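Local atomic coordinates of fructosyl amine:oxygen oxidoreductase (Neosartorya fumigata, PDB entry 4WCT), a protein that binds FAD and, as a fructosyl amine:oxygen oxidoreductase (Amadoriase I), oxidatively deglycates fructosyl amines with molecular oxygen as electron acceptor. Residues V159-F164 and T343-A348; I262-E267 and H294-C299; K270-L275 and M287-D292. All blocks are in the same frame, centred on the assembly; numbering follows the deposited sequence. Where two conformers were deposited one is given.

Contact 1. Residues V159-F164 and T343-A348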
loop_
_atom_site.group_PDB
_atom_site.type_symbol
_atom_site.label_atom_id
_atom_site.label_comp_id
_atom_site.label_asym_id
_atom_site.label_seq_id
_atom_site.Cartn_x
_atom_site.Cartn_y
_atom_site.Cartn_z
ATOM N N VAL A 159 -20.020 19.457 3.503
ATOM C CA VAL A 159 -18.914 18.508 3.669
ATOM C C VAL A 159 -17.640 19.239 4.141
ATOM O O VAL A 159 -17.199 19.071 5.263
ATOM C CB VAL A 159 -18.656 17.765 2.361
ATOM C CG1 VAL A 159 -17.464 16.826 2.485
ATOM C CG2 VAL A 159 -19.918 17.010 1.952
ATOM N N LEU A 160 -17.137 20.150 3.320
ATOM C CA LEU A 160 -15.957 20.937 3.690
ATOM C C LEU A 160 -16.433 22.274 4.229
ATOM O O LEU A 160 -17.142 23.019 3.542
ATOM C CB LEU A 160 -15.035 21.153 2.493
ATOM C CG LEU A 160 -14.466 19.887 1.841
ATOM C CD1 LEU A 160 -13.578 20.245 0.660
ATOM C CD2 LEU A 160 -13.705 19.027 2.820
ATOM N N THR A 161 -16.072 22.561 5.465
ATOM C CA THR A 161 -16.593 23.709 6.180
ATOM C C THR A 161 -15.464 24.582 6.731
ATOM O O THR A 161 -15.711 25.611 7.362
ATOM C CB THR A 161 -17.483 23.257 7.344
ATOM O OG1 THR A 161 -16.714 22.464 8.246
ATOM C CG2 THR A 161 -18.658 22.438 6.843
ATOM N N GLY A 162 -14.230 24.113 6.613
ATOM C CA GLY A 162 -13.104 24.807 7.266
ATOM C C GLY A 162 -12.567 26.010 6.527
ATOM O O GLY A 162 -13.029 26.389 5.443
ATOM N N ASP A 163 -11.559 26.626 7.143
ATOM C CA ASP A 163 -10.941 27.809 6.635
ATOM C C ASP A 163 -9.637 27.543 5.882
ATOM O O ASP A 163 -9.085 28.466 5.313
ATOM C CB ASP A 163 -10.633 28.750 7.799
ATOM C CG ASP A 163 -11.842 29.391 8.363
ATOM O OD1 ASP A 163 -12.881 29.556 7.663
ATOM O OD2 ASP A 163 -11.752 29.770 9.534
ATOM N N PHE A 164 -9.159 26.296 5.879
ATOM C CA PHE A 164 -8.001 25.890 5.074
ATOM C C PHE A 164 -6.816 26.871 5.190
ATOM O O PHE A 164 -6.336 27.395 4.152
ATOM C CB PHE A 164 -8.400 25.712 3.601
ATOM C CG PHE A 164 -9.387 24.586 3.361
ATOM C CD1 PHE A 164 -10.745 24.741 3.629
ATOM C CD2 PHE A 164 -8.945 23.341 2.983
ATOM C CE1 PHE A 164 -11.631 23.665 3.461
ATOM C CE2 PHE A 164 -9.824 22.297 2.754
ATOM C CZ PHE A 164 -11.155 22.436 3.058
ATOM N N THR A 343 -10.297 21.505 7.759
ATOM C CA THR A 343 -11.091 21.085 6.592
ATOM C C THR A 343 -12.578 20.931 6.907
ATOM O O THR A 343 -13.476 21.399 6.138
ATOM C CB THR A 343 -10.536 19.763 6.038
ATOM O OG1 THR A 343 -10.564 18.756 7.062
ATOM C CG2 THR A 343 -9.102 19.936 5.545
ATOM N N MET A 344 -12.830 20.203 7.984
ATOM C CA MET A 344 -14.154 19.783 8.435
ATOM C C MET A 344 -14.262 19.951 9.963
ATOM O O MET A 344 -14.452 18.984 10.692
ATOM C CB MET A 344 -14.402 18.315 8.040
ATOM C CG MET A 344 -14.453 18.152 6.535
ATOM S SD MET A 344 -14.940 16.509 5.962
ATOM C CE MET A 344 -13.555 15.534 6.549
ATOM N N PRO A 345 -14.197 21.189 10.451
ATOM C CA PRO A 345 -14.114 21.392 11.905
ATOM C C PRO A 345 -15.351 20.926 12.660
ATOM O O PRO A 345 -15.260 20.607 13.853
ATOM C CB PRO A 345 -13.930 22.918 12.049
ATOM C CG PRO A 345 -14.260 23.488 10.713
ATOM C CD PRO A 345 -13.873 22.430 9.711
ATOM N N HIS A 346 -16.484 20.784 11.954
ATOM C CA HIS A 346 -17.670 20.236 12.575
ATOM C C HIS A 346 -17.508 18.784 13.004
ATOM O O HIS A 346 -18.284 18.299 13.859
ATOM C CB HIS A 346 -18.884 20.378 11.664
ATOM C CG HIS A 346 -18.717 19.749 10.327
ATOM N ND1 HIS A 346 -17.848 20.248 9.381
ATOM C CD2 HIS A 346 -19.336 18.692 9.754
ATOM C CE1 HIS A 346 -17.859 19.458 8.324
ATOM N NE2 HIS A 346 -18.801 18.552 8.495
ATOM N N LEU A 347 -16.510 18.115 12.431
ATOM C CA LEU A 347 -16.205 16.711 12.748
ATOM C C LEU A 347 -15.028 16.550 13.707
ATOM O O LEU A 347 -14.730 15.452 14.120
ATOM C CB LEU A 347 -15.908 15.928 11.464
ATOM C CG LEU A 347 -17.054 15.873 10.453
ATOM C CD1 LEU A 347 -16.618 15.033 9.262
ATOM C CD2 LEU A 347 -18.375 15.408 11.074
ATOM N N ALA A 348 -14.286 17.619 13.981
ATOM C CA ALA A 348 -12.970 17.468 14.575
ATOM C C ALA A 348 -12.959 16.904 15.985
ATOM O O ALA A 348 -11.894 16.459 16.436
ATOM C CB ALA A 348 -12.221 18.785 14.549
#
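Thr161 and Gly162 both give their backbone N-H to one acceptor, the carbonyl oxygen of Thr343, where helix 330-343 ends. Thr161 N lies 2.9 Å from Thr343 O, in the carbonyl plane, whereas Gly162 N approaches the same oxygen from above that plane. A carbonyl at the end of a helix lacks the amide that would have followed it in the helix, and here the loop after helix 148-152 supplies two. Gly162, with no side chain, lets its CA come within 3.5 Å of Pro345 CD.

The side-chain polar bond joins Thr161 and His346, whose OG1 and ND1 are 2.7 Å apart; either may be the donor. With chi1 at 57°, His346 CG stands between its own backbone N and carbonyl carbon, which brings the ring edge, at ND1, up to Thr161 OG1. The same edge brings CE1 to 3.2 Å from Val159 O, in the ring plane. The other nitrogen, NE2, is hydrogen-bonded to Tyr272 OH.

Apolar contacts fill in around these bonds. Phe164, stacked on Phe151, lays one ring face over Thr343 in a CH-pi contact, CA being 4.2 Å from the ring centroid, while Thr343 CG2 packs against CE2. Met344 CG touches both Leu160 CD2, at 3.9 Å, and Val159 O; Leu160 and Met344 also share Phe286 of strand 284-287.

Val159 O is buried with no hydrogen-bonding partner in the model; its close neighbours are His346 CE1 and Met344 CG, which can offer only weakly polar C-H groups. The imidazole, gripped at both nitrogens, is fixed in rotation, and the Thr343 carbonyl, accepting two hydrogen bonds, ties the helix end to the loop.

Contact 2. Residues I262-E267 and H294-C299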
loop_
_atom_site.group_PDB
_atom_site.type_symbol
_atom_site.label_atom_id
_atom_site.label_comp_id
_atom_site.label_asym_id
_atom_site.label_seq_id
_atom_site.Cartn_x
_atom_site.Cartn_y
_atom_site.Cartn_z
ATOM N N ILE A 262 -14.354 7.786 11.803
ATOM C CA ILE A 262 -15.466 8.453 12.494
ATOM C C ILE A 262 -16.766 7.892 11.917
ATOM O O ILE A 262 -16.899 7.782 10.680
ATOM C CB ILE A 262 -15.447 9.990 12.240
ATOM C CG1 ILE A 262 -14.215 10.617 12.874
ATOM C CG2 ILE A 262 -16.712 10.634 12.789
ATOM C CD1 ILE A 262 -14.047 12.090 12.598
ATOM N N GLN A 263 -17.726 7.594 12.775
ATOM C CA GLN A 263 -19.004 7.082 12.341
ATOM C C GLN A 263 -19.958 8.221 12.008
ATOM O O GLN A 263 -20.229 9.057 12.866
ATOM C CB GLN A 263 -19.599 6.258 13.504
ATOM C CG GLN A 263 -21.035 5.847 13.263
ATOM C CD GLN A 263 -21.118 4.805 12.196
ATOM O OE1 GLN A 263 -20.788 3.629 12.433
ATOM N NE2 GLN A 263 -21.692 5.176 11.052
ATOM N N MET A 264 -20.385 8.304 10.750
ATOM C CA MET A 264 -21.274 9.364 10.312
ATOM C C MET A 264 -22.709 8.973 10.591
ATOM O O MET A 264 -23.059 7.794 10.590
ATOM C CB MET A 264 -21.077 9.655 8.814
ATOM C CG MET A 264 -19.634 10.003 8.433
ATOM S SD MET A 264 -18.939 11.408 9.323
ATOM C CE MET A 264 -19.756 12.722 8.454
ATOM N N GLY A 265 -23.536 9.972 10.857
ATOM C CA GLY A 265 -24.965 9.715 11.095
ATOM C C GLY A 265 -25.751 9.533 9.806
ATOM O O GLY A 265 -25.274 9.803 8.702
ATOM N N PRO A 266 -26.974 9.005 9.923
ATOM C CA PRO A 266 -27.682 8.516 8.750
ATOM C C PRO A 266 -28.253 9.580 7.815
ATOM O O PRO A 266 -28.391 9.319 6.612
ATOM C CB PRO A 266 -28.807 7.682 9.356
ATOM C CG PRO A 266 -29.007 8.253 10.715
ATOM C CD PRO A 266 -27.654 8.667 11.186
ATOM N N GLU A 267 -28.435 10.807 8.319
ATOM C CA GLU A 267 -28.829 11.923 7.451
ATOM C C GLU A 267 -27.600 12.683 6.957
ATOM O O GLU A 267 -27.483 12.949 5.762
ATOM C CB GLU A 267 -29.764 12.924 8.162
ATOM C CG GLU A 267 -31.135 12.355 8.538
ATOM C CD GLU A 267 -32.018 12.040 7.331
ATOM O OE1 GLU A 267 -31.574 12.155 6.167
ATOM O OE2 GLU A 267 -33.209 11.759 7.549
ATOM N N HIS A 294 -20.844 3.486 7.046
ATOM C CA HIS A 294 -20.833 4.965 7.012
ATOM C C HIS A 294 -19.706 5.557 7.833
ATOM O O HIS A 294 -19.851 6.598 8.477
ATOM C CB HIS A 294 -22.151 5.513 7.514
ATOM C CG HIS A 294 -23.314 5.145 6.655
ATOM N ND1 HIS A 294 -24.616 5.231 7.103
ATOM C CD2 HIS A 294 -23.380 4.702 5.379
ATOM C CE1 HIS A 294 -25.431 4.939 6.106
ATOM N NE2 HIS A 294 -24.706 4.488 5.097
ATOM N N GLU A 295 -18.542 4.938 7.722
ATOM C CA GLU A 295 -17.364 5.384 8.493
ATOM C C GLU A 295 -16.428 6.167 7.581
ATOM O O GLU A 295 -16.165 5.768 6.455
ATOM C CB GLU A 295 -16.630 4.187 9.078
ATOM C CG GLU A 295 -17.252 3.719 10.382
ATOM C CD GLU A 295 -16.535 2.551 11.021
ATOM O OE1 GLU A 295 -15.930 1.717 10.301
ATOM O OE2 GLU A 295 -16.783 2.371 12.225
ATOM N N LEU A 296 -16.026 7.341 8.060
ATOM C CA LEU A 296 -15.166 8.254 7.329
ATOM C C LEU A 296 -13.747 8.059 7.864
ATOM O O LEU A 296 -13.524 8.172 9.086
ATOM C CB LEU A 296 -15.661 9.694 7.583
ATOM C CG LEU A 296 -14.985 10.827 6.791
ATOM C CD1 LEU A 296 -15.948 11.981 6.629
ATOM C CD2 LEU A 296 -13.722 11.305 7.475
ATOM N N LYS A 297 -12.826 7.740 6.954
ATOM C CA LYS A 297 -11.449 7.398 7.321
ATOM C C LYS A 297 -10.528 8.596 7.137
ATOM O O LYS A 297 -10.555 9.247 6.083
ATOM C CB LYS A 297 -10.939 6.282 6.432
ATOM C CG LYS A 297 -9.550 5.775 6.876
ATOM C CD LYS A 297 -8.996 4.731 5.930
ATOM C CE LYS A 297 -8.221 5.430 4.808
ATOM N NZ LYS A 297 -7.670 4.461 3.861
ATOM N N ILE A 298 -9.704 8.843 8.146
ATOM C CA ILE A 298 -8.678 9.898 8.121
ATOM C C ILE A 298 -7.311 9.259 8.348
ATOM O O ILE A 298 -7.158 8.454 9.263
ATOM C CB ILE A 298 -8.868 10.942 9.238
ATOM C CG1 ILE A 298 -10.268 11.559 9.191
ATOM C CG2 ILE A 298 -7.831 12.035 9.079
ATOM C CD1 ILE A 298 -11.235 11.022 10.211
ATOM N N CYS A 299 -6.363 9.544 7.461
ATOM C CA CYS A 299 -4.974 9.178 7.682
ATOM C C CYS A 299 -4.194 10.438 7.967
ATOM O O CYS A 299 -4.280 11.409 7.216
ATOM C CB CYS A 299 -4.386 8.539 6.457
ATOM S SG CYS A 299 -4.863 6.831 6.224
HETATM O O HOH W 1 -19.044 2.425 13.991
HETATM O O HOH W 2 -25.201 6.326 9.580
#
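Ile262 and Leu296 face each other as an antiparallel hydrogen-bonded pair, Leu296 N giving to Ile262 O at 2.8 Å and Ile262 N returning the bond to Leu296 O. Met264 N continues the ladder to His294 O at 2.9 Å, beyond the end of strand 253-263.

On the buried face, beta-branched and long apolar chains pack together. Ile262 CD1 meets Ile298 CD1, 3.8 Å away, the two side chains meeting at a slant beneath Leu340 of helix 330-343. Met264 is bent at both chi2 and chi3, which curls its thioether back so that SD rests 4.1 Å from Leu296 CD1; an unbranched, pliable chain suits a site also lined by Tyr272 and Pro289.

The other face is polar. Gln263 and Glu295, a non-hydrogen-bonded pair, turn amide and carboxylate 36° apart, and water 1 bridges them, donating to Gln263 OE1 and to Glu295 OE2. Ser353 OG also binds OE2, and His261 ND1 binds OE1. A bend at chi2 folds Gln263 back toward its own backbone, where NE2 donates to Met264 O at 3.0 Å, nearly in the amide plane; Lys293 O is its other acceptor. The His294 ring stands 72° to that amide, and water 2 lies in its plane at ND1, 2.8 Å away, linking it to Met264 O.

This part of the sheet is thus two-sided: apolar packing on one face, partly under helix 330-343, and on the other polar groups satisfied by water and neighbouring side chains, with Glu295 held at both carboxylate oxygens.

Contact 3. Residues K270-L275 and M287-D292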
loop_
_atom_site.group_PDB
_atom_site.type_symbol
_atom_site.label_atom_id
_atom_site.label_comp_id
_atom_site.label_asym_id
_atom_site.label_seq_id
_atom_site.Cartn_x
_atom_site.Cartn_y
_atom_site.Cartn_z
ATOM N N LYS A 270 -25.421 11.566 3.834
ATOM C CA LYS A 270 -25.892 11.560 2.466
ATOM C C LYS A 270 -25.271 12.648 1.608
ATOM O O LYS A 270 -25.292 12.532 0.406
ATOM C CB LYS A 270 -27.429 11.650 2.443
ATOM C CG LYS A 270 -28.092 10.500 3.190
ATOM C CD LYS A 270 -29.605 10.520 3.012
ATOM C CE LYS A 270 -30.268 9.385 3.775
ATOM N NZ LYS A 270 -31.710 9.697 3.916
ATOM N N GLN A 271 -24.726 13.699 2.215
ATOM C CA GLN A 271 -23.993 14.718 1.487
ATOM C C GLN A 271 -22.604 14.285 1.056
ATOM O O GLN A 271 -22.033 14.865 0.120
ATOM C CB GLN A 271 -23.883 16.039 2.293
ATOM C CG GLN A 271 -25.164 16.836 2.394
ATOM C CD GLN A 271 -25.673 17.260 1.043
ATOM O OE1 GLN A 271 -26.563 16.588 0.479
ATOM N NE2 GLN A 271 -25.181 18.419 0.537
ATOM N N TYR A 272 -22.062 13.281 1.736
ATOM C CA TYR A 272 -20.657 12.915 1.611
ATOM C C TYR A 272 -20.488 11.838 0.540
ATOM O O TYR A 272 -20.062 10.724 0.825
ATOM C CB TYR A 272 -20.092 12.400 2.943
ATOM C CG TYR A 272 -19.950 13.443 4.046
ATOM C CD1 TYR A 272 -21.058 13.839 4.786
ATOM C CD2 TYR A 272 -18.685 13.855 4.485
ATOM C CE1 TYR A 272 -20.946 14.743 5.797
ATOM C CE2 TYR A 272 -18.557 14.783 5.503
ATOM C CZ TYR A 272 -19.684 15.228 6.149
ATOM O OH TYR A 272 -19.592 16.095 7.212
ATOM N N ARG A 273 -20.871 12.173 -0.679
ATOM C CA ARG A 273 -20.912 11.200 -1.763
ATOM C C ARG A 273 -20.165 11.699 -2.977
ATOM O O ARG A 273 -20.186 12.901 -3.310
ATOM C CB ARG A 273 -22.352 10.910 -2.165
ATOM C CG ARG A 273 -23.118 10.061 -1.187
ATOM C CD ARG A 273 -24.604 10.134 -1.526
ATOM N NE ARG A 273 -25.415 9.291 -0.657
ATOM C CZ ARG A 273 -26.743 9.253 -0.682
ATOM N NH1 ARG A 273 -27.411 10.045 -1.505
ATOM N NH2 ARG A 273 -27.401 8.457 0.150
ATOM N N ASN A 274 -19.447 10.791 -3.636
ATOM C CA ASN A 274 -18.732 11.112 -4.855
ATOM C C ASN A 274 -17.611 12.136 -4.643
ATOM O O ASN A 274 -17.359 12.988 -5.511
ATOM C CB ASN A 274 -19.702 11.650 -5.910
ATOM C CG ASN A 274 -19.259 11.332 -7.322
ATOM O OD1 ASN A 274 -18.624 10.310 -7.563
ATOM N ND2 ASN A 274 -19.604 12.199 -8.261
ATOM N N LEU A 275 -16.885 12.001 -3.537
ATOM C CA LEU A 275 -15.952 13.010 -3.113
ATOM C C LEU A 275 -14.567 12.786 -3.712
ATOM O O LEU A 275 -14.054 11.673 -3.644
ATOM C CB LEU A 275 -15.833 12.989 -1.583
ATOM C CG LEU A 275 -17.107 13.250 -0.761
ATOM C CD1 LEU A 275 -16.793 13.279 0.717
ATOM C CD2 LEU A 275 -17.811 14.536 -1.190
ATOM N N MET A 287 -11.191 10.031 3.001
ATOM C CA MET A 287 -12.006 9.534 1.901
ATOM C C MET A 287 -13.459 9.397 2.320
ATOM O O MET A 287 -13.808 9.412 3.488
ATOM C CB MET A 287 -11.465 8.229 1.283
ATOM C CG MET A 287 -10.402 8.494 0.213
ATOM S SD MET A 287 -9.299 7.195 -0.375
ATOM C CE MET A 287 -8.117 7.087 0.965
ATOM N N GLU A 288 -14.326 9.335 1.326
ATOM C CA GLU A 288 -15.726 9.410 1.643
ATOM C C GLU A 288 -16.181 8.223 2.503
ATOM O O GLU A 288 -15.641 7.113 2.432
ATOM C CB GLU A 288 -16.577 9.596 0.396
ATOM C CG GLU A 288 -16.741 8.369 -0.457
ATOM C CD GLU A 288 -17.508 8.665 -1.736
ATOM O OE1 GLU A 288 -18.690 8.320 -1.807
ATOM O OE2 GLU A 288 -16.915 9.270 -2.661
ATOM N N PRO A 289 -17.225 8.429 3.280
ATOM C CA PRO A 289 -17.718 7.377 4.181
ATOM C C PRO A 289 -18.084 6.096 3.438
ATOM O O PRO A 289 -18.617 6.149 2.316
ATOM C CB PRO A 289 -18.952 8.004 4.790
ATOM C CG PRO A 289 -18.676 9.485 4.721
ATOM C CD PRO A 289 -17.945 9.701 3.455
ATOM N N ASP A 290 -17.804 4.939 4.041
ATOM C CA ASP A 290 -18.061 3.686 3.329
ATOM C C ASP A 290 -19.550 3.376 3.271
ATOM O O ASP A 290 -20.330 3.838 4.096
ATOM C CB ASP A 290 -17.266 2.500 3.920
ATOM C CG ASP A 290 -17.922 1.906 5.126
ATOM O OD1 ASP A 290 -17.826 2.560 6.180
ATOM O OD2 ASP A 290 -18.510 0.771 5.038
ATOM N N GLU A 291 -19.914 2.553 2.308
ATOM C CA GLU A 291 -21.336 2.292 2.032
ATOM C C GLU A 291 -21.985 1.439 3.102
ATOM O O GLU A 291 -23.200 1.507 3.295
ATOM C CB GLU A 291 -21.483 1.630 0.660
ATOM C CG GLU A 291 -20.803 0.274 0.579
ATOM C CD GLU A 291 -20.360 -0.095 -0.829
ATOM O OE1 GLU A 291 -21.192 0.026 -1.751
ATOM O OE2 GLU A 291 -19.166 -0.434 -1.017
ATOM N N ASP A 292 -21.205 0.616 3.798
ATOM C CA ASP A 292 -21.771 -0.356 4.739
ATOM C C ASP A 292 -21.879 0.162 6.161
ATOM O O ASP A 292 -22.904 -0.020 6.805
ATOM C CB ASP A 292 -20.966 -1.648 4.750
ATOM C CG ASP A 292 -21.034 -2.377 3.421
ATOM O OD1 ASP A 292 -22.138 -2.463 2.837
ATOM O OD2 ASP A 292 -19.965 -2.589 2.833
HETATM O O HOH W 3 -13.285 10.362 -1.209
#
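Glu288 turns its carboxylate to two successive backbone amides of the opposite loop. Leu275 N donates to Glu288 OE2 at 2.9 Å, from above the carboxylate plane, and Asn274 N donates to Glu288 OE1 at 3.2 Å, on the syn side but 32° out of the carboxylate plane. Glutamate suits the place because its two oxygens can take one N-H each. Nearer the backbone, its CB packs 3.7 Å from Leu275 CD1, an aliphatic chain matched to the methylene part of the acid. Pro289 adds a second apolar touch, CD lying 3.5 Å from Tyr272 CB.

These residues lie on the loops that flank the hairpin of strands 277-280 and 284-287, so the contact closes the open end of this antiparallel pair. Water 3 continues the join, donating to Leu275 O and accepting from Glu288 N.

In the next shell, Trp178 NE1 also binds Glu288 OE2, so that three N-H groups in all reach the carboxylate and should favour its charged form. With CG set between backbone N and carbonyl carbon (chi1 75°) and the chain extended beyond it, the acid reaches straight across to the amides. An inverse gamma turn centred on Tyr272 bends the chain just before them, while the ring leads away from this contact. On the other loop, Asp290 OD2 accepts from Asp292 N in an Asx turn, and Lys183 forms salt bridges with Glu291 and Asp292.

How the contacts relate
The three contacts form a continuous patch on the same side of the chain's centre. Contacts 2 and 3 are closest, about 8 Å between centres: Asp290 OD1 accepts from Glu295 N at 2.9 Å, and Met264 CE meets Tyr272 CZ at 3.4 Å. The centre of contact 1 lies about 14 Å from that of contact 2 and 15 Å from that of contact 3, and Leu347 bridges it to them, its CD1 lying 4.0 Å from Met264 CE and 3.8 Å from Tyr272 OH. The side chains of Ile298 in contact 2 and Glu288 in contact 3 are about 10 and 13 Å from FAD. Contact 2 lies in the large mixed sheet and contact 3 at the end of one of its hairpins, with contact 1 joining loops farther out.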